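Local coordinates for peptide chain release factor subunit 1 (PDB 3AGK), which probably ends translation by recognising the stop codons UAA, UAG and UGA and directing release of the nascent peptide from the ribosome, at residues P30-L35 and R123-F128; L34-I39 and V94-E99; Q54-T59 and A70-L75; R15-L20 and F109-P114. One frame throughout, in Å; residues are numbered along the deposited sequence.

Contact 1. Residues P30-L35 and R123-F128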
loop_
_atom_site.group_PDB
_atom_site.type_symbol
_atom_site.label_atom_id
_atom_site.label_comp_id
_atom_site.label_asym_id
_atom_site.label_seq_id
_atom_site.Cartn_x
_atom_site.Cartn_y
_atom_site.Cartn_z
ATOM N N PRO A 30 -2.017 -16.069 18.439
ATOM C CA PRO A 30 -3.379 -16.599 18.609
ATOM C C PRO A 30 -4.299 -15.681 19.422
ATOM O O PRO A 30 -5.407 -15.380 18.970
ATOM C CB PRO A 30 -3.154 -17.915 19.359
ATOM C CG PRO A 30 -1.775 -18.322 18.989
ATOM C CD PRO A 30 -0.994 -17.046 18.848
ATOM N N ALA A 31 -3.853 -15.257 20.601
ATOM C CA ALA A 31 -4.630 -14.342 21.436
ATOM C C ALA A 31 -4.094 -12.924 21.305
ATOM O O ALA A 31 -3.014 -12.708 20.748
ATOM C CB ALA A 31 -4.608 -14.783 22.885
ATOM N N THR A 32 -4.852 -11.957 21.807
ATOM C CA THR A 32 -4.440 -10.567 21.693
ATOM C C THR A 32 -3.369 -10.250 22.727
ATOM O O THR A 32 -3.666 -9.709 23.787
ATOM C CB THR A 32 -5.625 -9.600 21.847
ATOM O OG1 THR A 32 -6.203 -9.752 23.147
ATOM C CG2 THR A 32 -6.685 -9.882 20.782
ATOM N N VAL A 33 -2.121 -10.574 22.393
ATOM C CA VAL A 33 -1.012 -10.510 23.343
ATOM C C VAL A 33 0.258 -9.860 22.778
ATOM O O VAL A 33 1.356 -10.070 23.306
ATOM C CB VAL A 33 -0.652 -11.921 23.860
ATOM C CG1 VAL A 33 -1.905 -12.641 24.351
ATOM C CG2 VAL A 33 0.058 -12.731 22.772
ATOM N N LEU A 34 0.116 -9.087 21.703
ATOM C CA LEU A 34 1.239 -8.329 21.154
ATOM C C LEU A 34 1.022 -6.834 21.378
ATOM O O LEU A 34 0.047 -6.251 20.894
ATOM C CB LEU A 34 1.439 -8.636 19.668
ATOM C CG LEU A 34 1.811 -10.085 19.327
ATOM C CD1 LEU A 34 1.928 -10.276 17.823
ATOM C CD2 LEU A 34 3.098 -10.510 20.011
ATOM N N LEU A 35 1.936 -6.230 22.125
ATOM C CA LEU A 35 1.803 -4.846 22.576
ATOM C C LEU A 35 2.261 -3.815 21.549
ATOM O O LEU A 35 3.338 -3.935 20.965
ATOM C CB LEU A 35 2.590 -4.658 23.875
ATOM C CG LEU A 35 2.747 -3.253 24.456
ATOM C CD1 LEU A 35 1.450 -2.488 24.323
ATOM C CD2 LEU A 35 3.145 -3.338 25.926
ATOM N N ARG A 123 -2.041 -0.612 22.685
ATOM C CA ARG A 123 -2.926 -1.705 22.319
ATOM C C ARG A 123 -2.312 -3.088 22.472
ATOM O O ARG A 123 -1.101 -3.266 22.359
ATOM C CB ARG A 123 -3.450 -1.497 20.901
ATOM C CG ARG A 123 -4.576 -2.411 20.524
ATOM C CD ARG A 123 -5.425 -1.740 19.478
ATOM N NE ARG A 123 -6.827 -2.083 19.637
ATOM C CZ ARG A 123 -7.504 -2.852 18.793
ATOM N NH1 ARG A 123 -6.899 -3.335 17.718
ATOM N NH2 ARG A 123 -8.781 -3.123 19.019
ATOM N N THR A 124 -3.166 -4.063 22.763
ATOM C CA THR A 124 -2.753 -5.456 22.719
ATOM C C THR A 124 -3.601 -6.159 21.681
ATOM O O THR A 124 -4.822 -6.087 21.718
ATOM C CB THR A 124 -2.868 -6.144 24.081
ATOM O OG1 THR A 124 -4.182 -5.948 24.618
ATOM C CG2 THR A 124 -1.846 -5.574 25.029
ATOM N N ASP A 125 -2.953 -6.819 20.735
ATOM C CA ASP A 125 -3.685 -7.443 19.648
ATOM C C ASP A 125 -2.999 -8.718 19.210
ATOM O O ASP A 125 -1.988 -9.116 19.795
ATOM C CB ASP A 125 -3.833 -6.479 18.471
ATOM C CG ASP A 125 -5.175 -6.617 17.777
ATOM O OD1 ASP A 125 -5.877 -5.597 17.633
ATOM O OD2 ASP A 125 -5.535 -7.745 17.382
ATOM N N LYS A 126 -3.567 -9.359 18.192
ATOM C CA LYS A 126 -3.005 -10.579 17.620
ATOM C C LYS A 126 -1.841 -10.219 16.678
ATOM O O LYS A 126 -1.108 -11.093 16.193
ATOM C CB LYS A 126 -4.103 -11.388 16.907
ATOM C CG LYS A 126 -5.245 -11.847 17.838
ATOM C CD LYS A 126 -6.441 -12.418 17.070
ATOM C CE LYS A 126 -7.608 -12.767 18.000
ATOM N NZ LYS A 126 -8.822 -13.234 17.250
ATOM N N ARG A 127 -1.674 -8.914 16.454
ATOM C CA ARG A 127 -0.591 -8.376 15.636
ATOM C C ARG A 127 -0.144 -7.004 16.167
ATOM O O ARG A 127 -0.794 -6.424 17.043
ATOM C CB ARG A 127 -1.036 -8.276 14.169
ATOM C CG ARG A 127 -2.189 -7.313 13.923
ATOM C CD ARG A 127 -2.860 -7.550 12.567
ATOM N NE ARG A 127 -1.957 -7.321 11.441
ATOM C CZ ARG A 127 -2.292 -7.479 10.161
ATOM N NH1 ARG A 127 -1.400 -7.248 9.206
ATOM N NH2 ARG A 127 -3.519 -7.871 9.832
ATOM N N PHE A 128 0.975 -6.496 15.657
ATOM C CA PHE A 128 1.384 -5.126 15.955
ATOM C C PHE A 128 0.545 -4.115 15.139
ATOM O O PHE A 128 0.192 -4.361 13.979
ATOM C CB PHE A 128 2.890 -4.919 15.680
ATOM C CG PHE A 128 3.817 -5.683 16.621
ATOM C CD1 PHE A 128 3.585 -5.716 17.995
ATOM C CD2 PHE A 128 4.953 -6.327 16.126
ATOM C CE1 PHE A 128 4.447 -6.404 18.853
ATOM C CE2 PHE A 128 5.817 -7.014 16.972
ATOM C CZ PHE A 128 5.565 -7.049 18.339
#
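Leu34 and Asp125 face each other as an antiparallel hydrogen-bonded pair, and each satisfies the backbone donor and the carbonyl of the other. Leu34 N donates to Asp125 O over 2.8 Å. The return bond, Asp125 N to Leu34 O, is longer at 3.1 Å. One residue on, Leu35 and Thr124 form a non-hydrogen-bonded pair. There Leu35 CA lies 3.3 Å from Arg123 O, a CA-H...O contact, while the same oxygen also accepts the backbone NH of Ser36. The Asp125 carboxylate is held at both oxygens. OD2 receives Lys126 N at 2.7 Å on its anti lone pair, and OD1 forms a salt bridge with Arg123 NH1, modelled at a spacing so short that its exact length is doubtful. Thr32 is the centre of an inverse gamma turn, closed by a weak bond from Val33 N to Ala31 O. Thr32 CG2 packs 3.8 Å from Lys126 CG, the two side chains crossing obliquely. At the other end the Phe128 ring meets Leu34 and Leu35. Its chi1 of -67° puts CG beside the backbone N and turns the ring back over these two residues, bringing Phe128 CE1 within 3.8 Å of Leu34 CB and 3.4 Å of Leu35 O. Beyond these residues the ring meets Phe96 and Trp27. Since Val33 and Leu34 together face the single residue Asp125, the join is a classic beta bulge, here where strand 34-39 starts along outermost strand 121-125 of the antiparallel sheet in eRF1 domain 1.

Contact 2. Residues L34-I39 and V94-E99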
loop_
_atom_site.group_PDB
_atom_site.type_symbol
_atom_site.label_atom_id
_atom_site.label_comp_id
_atom_site.label_asym_id
_atom_site.label_seq_id
_atom_site.Cartn_x
_atom_site.Cartn_y
_atom_site.Cartn_z
ATOM N N LEU A 34 0.116 -9.087 21.703
ATOM C CA LEU A 34 1.239 -8.329 21.154
ATOM C C LEU A 34 1.022 -6.834 21.378
ATOM O O LEU A 34 0.047 -6.251 20.894
ATOM C CB LEU A 34 1.439 -8.636 19.668
ATOM C CG LEU A 34 1.811 -10.085 19.327
ATOM C CD1 LEU A 34 1.928 -10.276 17.823
ATOM C CD2 LEU A 34 3.098 -10.510 20.011
ATOM N N LEU A 35 1.936 -6.230 22.125
ATOM C CA LEU A 35 1.803 -4.846 22.576
ATOM C C LEU A 35 2.261 -3.815 21.549
ATOM O O LEU A 35 3.338 -3.935 20.965
ATOM C CB LEU A 35 2.590 -4.658 23.875
ATOM C CG LEU A 35 2.747 -3.253 24.456
ATOM C CD1 LEU A 35 1.450 -2.488 24.323
ATOM C CD2 LEU A 35 3.145 -3.338 25.926
ATOM N N SER A 36 1.432 -2.799 21.344
ATOM C CA SER A 36 1.791 -1.663 20.506
ATOM C C SER A 36 1.656 -0.382 21.338
ATOM O O SER A 36 0.619 -0.155 21.957
ATOM C CB SER A 36 0.873 -1.601 19.276
ATOM O OG SER A 36 0.953 -2.791 18.509
ATOM N N LEU A 37 2.691 0.453 21.359
ATOM C CA LEU A 37 2.681 1.645 22.208
ATOM C C LEU A 37 3.368 2.868 21.572
ATOM O O LEU A 37 4.566 2.845 21.298
ATOM C CB LEU A 37 3.334 1.316 23.547
ATOM C CG LEU A 37 3.617 2.476 24.490
ATOM C CD1 LEU A 37 2.306 2.994 25.060
ATOM C CD2 LEU A 37 4.518 2.006 25.597
ATOM N N TYR A 38 2.600 3.933 21.351
ATOM C CA TYR A 38 3.105 5.155 20.724
ATOM C C TYR A 38 3.036 6.319 21.707
ATOM O O TYR A 38 1.979 6.602 22.268
ATOM C CB TYR A 38 2.240 5.531 19.526
ATOM C CG TYR A 38 2.290 4.616 18.321
ATOM C CD1 TYR A 38 1.712 3.350 18.346
ATOM C CD2 TYR A 38 2.856 5.053 17.129
ATOM C CE1 TYR A 38 1.741 2.526 17.216
ATOM C CE2 TYR A 38 2.886 4.246 16.003
ATOM C CZ TYR A 38 2.332 2.985 16.045
ATOM O OH TYR A 38 2.371 2.200 14.908
ATOM N N ILE A 39 4.145 7.017 21.900
ATOM C CA ILE A 39 4.200 8.099 22.878
ATOM C C ILE A 39 4.622 9.431 22.266
ATOM O O ILE A 39 5.757 9.585 21.830
ATOM C CB ILE A 39 5.177 7.762 24.002
ATOM C CG1 ILE A 39 4.856 6.375 24.593
ATOM C CG2 ILE A 39 5.178 8.880 25.055
ATOM C CD1 ILE A 39 5.946 5.842 25.527
ATOM N N VAL A 94 8.088 4.716 19.965
ATOM C CA VAL A 94 7.147 3.622 19.738
ATOM C C VAL A 94 7.753 2.281 20.169
ATOM O O VAL A 94 8.937 2.011 19.933
ATOM C CB VAL A 94 6.607 3.556 18.281
ATOM C CG1 VAL A 94 6.736 4.899 17.569
ATOM C CG2 VAL A 94 7.295 2.472 17.507
ATOM N N LEU A 95 6.937 1.461 20.825
ATOM C CA LEU A 95 7.356 0.138 21.274
ATOM C C LEU A 95 6.444 -0.960 20.752
ATOM O O LEU A 95 5.231 -0.802 20.764
ATOM C CB LEU A 95 7.375 0.061 22.807
ATOM C CG LEU A 95 8.550 0.718 23.542
ATOM C CD1 LEU A 95 8.315 2.220 23.686
ATOM C CD2 LEU A 95 8.792 0.076 24.905
ATOM N N PHE A 96 7.029 -2.069 20.307
ATOM C CA PHE A 96 6.272 -3.300 20.057
ATOM C C PHE A 96 6.936 -4.446 20.836
ATOM O O PHE A 96 8.146 -4.628 20.755
ATOM C CB PHE A 96 6.239 -3.622 18.565
ATOM C CG PHE A 96 5.672 -2.515 17.705
ATOM C CD1 PHE A 96 6.507 -1.611 17.065
ATOM C CD2 PHE A 96 4.299 -2.389 17.524
ATOM C CE1 PHE A 96 5.980 -0.595 16.268
ATOM C CE2 PHE A 96 3.771 -1.382 16.728
ATOM C CZ PHE A 96 4.620 -0.483 16.100
ATOM N N CYS A 97 6.165 -5.193 21.619
ATOM C CA CYS A 97 6.730 -6.289 22.407
ATOM C C CYS A 97 5.801 -7.492 22.387
ATOM O O CYS A 97 4.587 -7.341 22.290
ATOM C CB CYS A 97 6.994 -5.873 23.874
ATOM S SG CYS A 97 7.966 -4.363 24.107
ATOM N N GLY A 98 6.381 -8.684 22.490
ATOM C CA GLY A 98 5.602 -9.907 22.587
ATOM C C GLY A 98 6.362 -11.134 22.117
ATOM O O GLY A 98 7.558 -11.060 21.821
ATOM N N GLU A 99 5.667 -12.264 22.057
ATOM C CA GLU A 99 6.241 -13.485 21.506
ATOM C C GLU A 99 5.464 -13.917 20.265
ATOM O O GLU A 99 6.045 -14.144 19.202
ATOM C CB GLU A 99 6.232 -14.603 22.549
ATOM C CG GLU A 99 6.975 -15.860 22.113
ATOM C CD GLU A 99 6.416 -17.121 22.749
ATOM O OE1 GLU A 99 6.210 -18.114 22.017
ATOM O OE2 GLU A 99 6.172 -17.116 23.975
#
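Ser36, Tyr38, Val94 and Phe96 share one face of the sheet, and here the side chains pack closely. Tyr38 lies alongside Val94, pointing the same way, with Val94 CB over one ring face, offset toward the rim, and CG1 3.9 Å from Tyr38 CD2. The Phe96 ring receives polar oxygens at its edge: Ser36 OG stands 3.5 Å from CD2, and Tyr38 OH 3.7 Å from CZ. Neither hydroxyl depends on that ring, because Tyr38 OH bonds to Ile129 O and Ser36 OG to Ile129 N. Strands 34-39 and 94-98 run antiparallel, 172° apart, as the two central strands of a four-stranded antiparallel sheet. Four backbone bonds pair Leu35 with Cys97 and Leu37 with Leu95; the shortest, Leu95 N to Leu37 O, is 2.8 Å. On the reverse face, turned to helix 65-82, side-chain contact between the strands is looser: Leu37 CD2 and Leu95 CD1 approach only to 4.3 Å. Cys97 is tied there by a disulfide to Cys108 of strand 107-111. Toward the exposed end, Leu34 CD2 rests 3.6 Å from the bare CA of Gly98, whereas the solvent-exposed Glu99 points away from strand 34-39.

Contact 3. Residues Q54-T59 and A70-L75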
loop_
_atom_site.group_PDB
_atom_site.type_symbol
_atom_site.label_atom_id
_atom_site.label_comp_id
_atom_site.label_asym_id
_atom_site.label_seq_id
_atom_site.Cartn_x
_atom_site.Cartn_y
_atom_site.Cartn_z
ATOM N N GLN A 54 -1.340 0.434 35.455
ATOM C CA GLN A 54 -2.783 0.162 35.533
ATOM C C GLN A 54 -3.149 -1.034 34.671
ATOM O O GLN A 54 -3.813 -1.974 35.124
ATOM C CB GLN A 54 -3.589 1.351 35.034
ATOM C CG GLN A 54 -3.379 2.630 35.803
ATOM C CD GLN A 54 -4.399 3.679 35.424
ATOM O OE1 GLN A 54 -4.254 4.857 35.751
ATOM N NE2 GLN A 54 -5.451 3.250 34.729
ATOM N N GLU A 55 -2.724 -0.976 33.414
ATOM C CA GLU A 55 -2.923 -2.075 32.484
ATOM C C GLU A 55 -2.391 -3.376 33.078
ATOM O O GLU A 55 -2.984 -4.436 32.889
ATOM C CB GLU A 55 -2.261 -1.772 31.128
ATOM C CG GLU A 55 -3.076 -0.800 30.260
ATOM C CD GLU A 55 -4.553 -1.206 30.196
ATOM O OE1 GLU A 55 -4.835 -2.372 29.839
ATOM O OE2 GLU A 55 -5.425 -0.369 30.508
ATOM N N TYR A 56 -1.274 -3.291 33.795
ATOM C CA TYR A 56 -0.698 -4.473 34.425
ATOM C C TYR A 56 -1.638 -5.077 35.485
ATOM O O TYR A 56 -1.849 -6.286 35.519
ATOM C CB TYR A 56 0.693 -4.171 35.009
ATOM C CG TYR A 56 1.446 -5.422 35.391
ATOM C CD1 TYR A 56 2.304 -6.042 34.492
ATOM C CD2 TYR A 56 1.266 -6.009 36.639
ATOM C CE1 TYR A 56 2.978 -7.197 34.832
ATOM C CE2 TYR A 56 1.929 -7.161 36.986
ATOM C CZ TYR A 56 2.778 -7.752 36.082
ATOM O OH TYR A 56 3.446 -8.897 36.435
ATOM N N SER A 57 -2.210 -4.236 36.342
ATOM C CA SER A 57 -3.166 -4.714 37.335
ATOM C C SER A 57 -4.417 -5.304 36.671
ATOM O O SER A 57 -4.929 -6.340 37.081
ATOM C CB SER A 57 -3.546 -3.585 38.292
ATOM O OG SER A 57 -2.478 -3.292 39.178
ATOM N N ILE A 58 -4.885 -4.646 35.621
ATOM C CA ILE A 58 -6.050 -5.100 34.879
ATOM C C ILE A 58 -5.897 -6.521 34.329
ATOM O O ILE A 58 -6.888 -7.223 34.162
ATOM C CB ILE A 58 -6.374 -4.121 33.725
ATOM C CG1 ILE A 58 -6.859 -2.781 34.286
ATOM C CG2 ILE A 58 -7.407 -4.702 32.778
ATOM C CD1 ILE A 58 -7.187 -1.753 33.213
ATOM N N THR A 59 -4.669 -6.956 34.056
ATOM C CA THR A 59 -4.457 -8.259 33.410
ATOM C C THR A 59 -4.989 -9.449 34.200
ATOM O O THR A 59 -5.165 -10.529 33.640
ATOM C CB THR A 59 -2.973 -8.549 33.105
ATOM O OG1 THR A 59 -2.248 -8.689 34.336
ATOM C CG2 THR A 59 -2.360 -7.445 32.251
ATOM N N ALA A 70 1.286 -13.730 29.192
ATOM C CA ALA A 70 1.879 -13.169 27.990
ATOM C C ALA A 70 1.872 -11.648 28.042
ATOM O O ALA A 70 2.869 -10.986 27.737
ATOM C CB ALA A 70 1.114 -13.648 26.781
ATOM N N VAL A 71 0.727 -11.101 28.426
ATOM C CA VAL A 71 0.553 -9.665 28.452
ATOM C C VAL A 71 1.407 -9.052 29.557
ATOM O O VAL A 71 2.078 -8.048 29.340
ATOM C CB VAL A 71 -0.944 -9.294 28.602
ATOM C CG1 VAL A 71 -1.127 -7.793 28.793
ATOM C CG2 VAL A 71 -1.722 -9.778 27.382
ATOM N N LYS A 72 1.398 -9.665 30.733
ATOM C CA LYS A 72 2.216 -9.176 31.834
ATOM C C LYS A 72 3.675 -9.075 31.408
ATOM O O LYS A 72 4.333 -8.064 31.650
ATOM C CB LYS A 72 2.087 -10.079 33.062
ATOM C CG LYS A 72 0.758 -9.976 33.783
ATOM C CD LYS A 72 0.692 -10.930 34.976
ATOM C CE LYS A 72 -0.641 -10.816 35.704
ATOM N NZ LYS A 72 -0.740 -11.735 36.869
ATOM N N ARG A 73 4.172 -10.123 30.761
ATOM C CA ARG A 73 5.557 -10.149 30.322
ATOM C C ARG A 73 5.904 -9.010 29.357
ATOM O O ARG A 73 6.958 -8.380 29.482
ATOM C CB ARG A 73 5.889 -11.480 29.664
ATOM C CG ARG A 73 7.337 -11.560 29.217
ATOM C CD ARG A 73 7.506 -12.616 28.157
ATOM N NE ARG A 73 8.882 -13.083 28.054
ATOM C CZ ARG A 73 9.276 -14.024 27.201
ATOM N NH1 ARG A 73 8.392 -14.575 26.369
ATOM N NH2 ARG A 73 10.550 -14.402 27.170
ATOM N N ALA A 74 5.030 -8.765 28.386
ATOM C CA ALA A 74 5.245 -7.693 27.415
ATOM C C ALA A 74 5.156 -6.324 28.084
ATOM O O ALA A 74 5.964 -5.445 27.813
ATOM C CB ALA A 74 4.239 -7.791 26.286
ATOM N N LEU A 75 4.163 -6.155 28.956
ATOM C CA LEU A 75 4.027 -4.938 29.748
ATOM C C LEU A 75 5.291 -4.645 30.569
ATOM O O LEU A 75 5.764 -3.503 30.615
ATOM C CB LEU A 75 2.824 -5.061 30.685
ATOM C CG LEU A 75 1.558 -4.219 30.507
ATOM C CD1 LEU A 75 1.504 -3.479 29.207
ATOM C CD2 LEU A 75 0.324 -5.087 30.687
#
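Tyr56 O is gripped by two donors of Thr59, its backbone N and its hydroxyl. The hydroxyl bond, Thr59 OG1 to Tyr56 O, is the shorter at 2.7 Å, and its donor is tilted 16° from the carbonyl plane. The two residues sit on one limb of an antiparallel helical hairpin: helices 45-58 and 65-82 follow each other in the chain, and segments 54-58 and 70-75 run 164° apart with axes 9.7 Å from each other. In eRF1 relatives the connection between these helices carries the NIKS stop-codon motif, so this contact probably lies close to the decoding tip. Lys72 lies against both Tyr56 and Thr59. Its aliphatic chain, extended beyond CG, runs at about a right angle to the Tyr56 side chain, with CB 3.5 Å from ring atom CE1. Lys72 CE lies 3.0 Å from Thr59 OG1, closer than normal packing and so doubtful in detail; the ammonium has a long, weak ion pair with Asp60. The Tyr56 ring swings across to the second helix because its CG is anti to the backbone N (chi1 -167°), which brings Lys72 O and Leu75 CB to its edge, in plane. Closer to the sheet, Thr59 and Leu75 meet tip to tip, CG2 to CD2 at 3.9 Å, while the same Thr59 CG2 touches Val71 CG1 at 3.7 Å.

Contact 4. Residues R15-L20 and F109-P114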
loop_
_atom_site.group_PDB
_atom_site.type_symbol
_atom_site.label_atom_id
_atom_site.label_comp_id
_atom_site.label_asym_id
_atom_site.label_seq_id
_atom_site.Cartn_x
_atom_site.Cartn_y
_atom_site.Cartn_z
ATOM N N ARG A 15 13.939 5.155 5.601
ATOM C CA ARG A 15 14.513 3.998 4.922
ATOM C C ARG A 15 14.635 2.799 5.872
ATOM O O ARG A 15 14.339 1.664 5.501
ATOM C CB ARG A 15 15.861 4.336 4.275
ATOM C CG ARG A 15 16.990 4.600 5.258
ATOM C CD ARG A 15 18.350 4.534 4.582
ATOM N NE ARG A 15 18.461 5.495 3.489
ATOM C CZ ARG A 15 18.962 6.719 3.620
ATOM N NH1 ARG A 15 19.028 7.528 2.569
ATOM N NH2 ARG A 15 19.402 7.134 4.801
ATOM N N GLU A 16 15.060 3.046 7.104
ATOM C CA GLU A 16 15.111 1.962 8.076
ATOM C C GLU A 16 13.720 1.607 8.624
ATOM O O GLU A 16 13.430 0.445 8.886
ATOM C CB GLU A 16 16.111 2.262 9.197
ATOM C CG GLU A 16 16.280 3.730 9.529
ATOM C CD GLU A 16 17.661 4.041 10.089
ATOM O OE1 GLU A 16 17.949 5.223 10.376
ATOM O OE2 GLU A 16 18.467 3.100 10.234
ATOM N N LEU A 17 12.860 2.605 8.778
ATOM C CA LEU A 17 11.514 2.359 9.286
ATOM C C LEU A 17 10.800 1.307 8.436
ATOM O O LEU A 17 10.129 0.416 8.968
ATOM C CB LEU A 17 10.696 3.655 9.304
ATOM C CG LEU A 17 9.708 3.899 10.455
ATOM C CD1 LEU A 17 8.568 4.780 9.979
ATOM C CD2 LEU A 17 9.173 2.615 11.149
ATOM N N ALA A 18 10.954 1.416 7.116
ATOM C CA ALA A 18 10.287 0.512 6.174
ATOM C C ALA A 18 10.849 -0.900 6.236
ATOM O O ALA A 18 10.096 -1.876 6.216
ATOM C CB ALA A 18 10.389 1.042 4.762
ATOM N N ARG A 19 12.175 -1.006 6.277
ATOM C CA ARG A 19 12.816 -2.296 6.475
ATOM C C ARG A 19 12.207 -2.994 7.697
ATOM O O ARG A 19 11.841 -4.170 7.642
ATOM C CB ARG A 19 14.318 -2.101 6.685
ATOM C CG ARG A 19 15.121 -3.393 6.738
ATOM C CD ARG A 19 16.609 -3.098 6.762
ATOM N NE ARG A 19 17.401 -4.254 6.356
ATOM C CZ ARG A 19 18.559 -4.603 6.910
ATOM N NH1 ARG A 19 19.060 -3.887 7.907
ATOM N NH2 ARG A 19 19.206 -5.676 6.476
ATOM N N LEU A 20 12.124 -2.252 8.798
ATOM C CA LEU A 20 11.580 -2.741 10.057
ATOM C C LEU A 20 10.113 -3.117 9.869
ATOM O O LEU A 20 9.657 -4.163 10.338
ATOM C CB LEU A 20 11.699 -1.644 11.111
ATOM C CG LEU A 20 11.293 -1.933 12.552
ATOM C CD1 LEU A 20 12.168 -3.010 13.183
ATOM C CD2 LEU A 20 11.368 -0.654 13.353
ATOM N N PHE A 109 10.793 -4.113 20.459
ATOM C CA PHE A 109 11.296 -3.090 19.543
ATOM C C PHE A 109 11.055 -1.715 20.148
ATOM O O PHE A 109 9.975 -1.450 20.668
ATOM C CB PHE A 109 10.636 -3.200 18.163
ATOM C CG PHE A 109 10.729 -4.573 17.550
ATOM C CD1 PHE A 109 9.834 -5.572 17.911
ATOM C CD2 PHE A 109 11.711 -4.867 16.616
ATOM C CE1 PHE A 109 9.917 -6.841 17.355
ATOM C CE2 PHE A 109 11.803 -6.133 16.052
ATOM C CZ PHE A 109 10.903 -7.121 16.424
ATOM N N MET A 110 12.068 -0.851 20.123
ATOM C CA MET A 110 11.874 0.509 20.606
ATOM C C MET A 110 12.615 1.496 19.734
ATOM O O MET A 110 13.775 1.299 19.444
ATOM C CB MET A 110 12.318 0.673 22.059
ATOM C CG MET A 110 11.930 2.056 22.592
ATOM S SD MET A 110 12.387 2.418 24.294
ATOM C CE MET A 110 14.132 2.036 24.300
ATOM N N PHE A 111 11.951 2.563 19.309
ATOM C CA PHE A 111 12.634 3.581 18.516
ATOM C C PHE A 111 11.915 4.920 18.491
ATOM O O PHE A 111 10.780 5.062 18.997
ATOM C CB PHE A 111 12.845 3.095 17.083
ATOM C CG PHE A 111 11.572 2.767 16.369
ATOM C CD1 PHE A 111 10.978 3.695 15.527
ATOM C CD2 PHE A 111 10.964 1.535 16.547
ATOM C CE1 PHE A 111 9.801 3.405 14.869
ATOM C CE2 PHE A 111 9.777 1.231 15.891
ATOM C CZ PHE A 111 9.195 2.169 15.046
ATOM N N SER A 112 12.587 5.911 17.908
ATOM C CA SER A 112 11.927 7.164 17.602
ATOM C C SER A 112 11.729 7.232 16.087
ATOM O O SER A 112 12.621 6.889 15.328
ATOM C CB SER A 112 12.719 8.357 18.145
ATOM O OG SER A 112 12.010 9.574 17.946
ATOM N N PRO A 113 10.534 7.631 15.641
ATOM C CA PRO A 113 10.225 7.631 14.206
ATOM C C PRO A 113 10.750 8.883 13.491
ATOM O O PRO A 113 10.984 9.897 14.151
ATOM C CB PRO A 113 8.694 7.607 14.194
ATOM C CG PRO A 113 8.307 8.322 15.451
ATOM C CD PRO A 113 9.366 7.986 16.468
ATOM N N PRO A 114 10.908 8.822 12.155
ATOM C CA PRO A 114 11.444 9.974 11.415
ATOM C C PRO A 114 10.496 11.156 11.546
ATOM O O PRO A 114 10.897 12.319 11.456
ATOM C CB PRO A 114 11.469 9.489 9.956
ATOM C CG PRO A 114 11.155 8.032 9.985
ATOM C CD PRO A 114 10.438 7.750 11.263
#
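Leu20 and Phe111 come at each other from opposite directions, the leucine from the helix and the ring from the strand. Leu20 CD2 reaches 3.5 Å from Phe111 CE2, approaching the ring obliquely. The other branch of the fork serves a second ring: Leu20 CD1 lies 3.9 Å from Phe109 CD2, and here the two side chains slide past one another in opposite senses. Having CG trans to the backbone N (chi1 -176°) carries both methyls of Leu20 well out from the helix. Leu17, one turn earlier, crosses Phe111 at about a right angle and sets CD2 3.9 Å from CE1, so Phe111 is met by a methyl near each of its CE atoms. The contact joins helix 14-24 to outermost strand 107-111 of the four-stranded antiparallel sheet in eRF1 domain 1, on the face where Phe109 touches Phe96 and Phe111 touches Val94. The helix segment and strand 109-111 are nearly antiparallel, and their axes stay 12.1 Å apart, a separation spanned by side chains. For Phe111 the ring rises toward the helix with CG wedged between the backbone N and the carbonyl carbon (chi1 60°). Phe109 also meets Trp27, the planes almost perpendicular at about 85°. Past the strand the chain comes nearer the helix, where Pro114 meets Leu17. The leucine crosses that proline at roughly a right angle too, Leu17 CD1 approaching Pro114 CD to 3.7 Å.

Contacts 1, 2 and 4 meet in one sheet. Contacts 1 and 2 share Leu34 and Leu35, and their centres lie about 9 Å apart; Phe128 CE1 of contact 1 packs 3.3 Å from Phe96 CB of contact 2. Contact 4, centred about 13 Å from contact 2, borders it through Phe109 N to Phe96 O at 2.7 Å. Contact 3 lies against the face of the sheet that carries Leu35, its centre about 12 Å from those of contacts 1 and 2, where Leu35 CD2 meets Leu75 CD1 at 3.7 Å. Contacts 3 and 4 do not touch, their nearest atoms being about 9 Å apart: helical hairpin and N-terminal helix pack against different faces of the sheet.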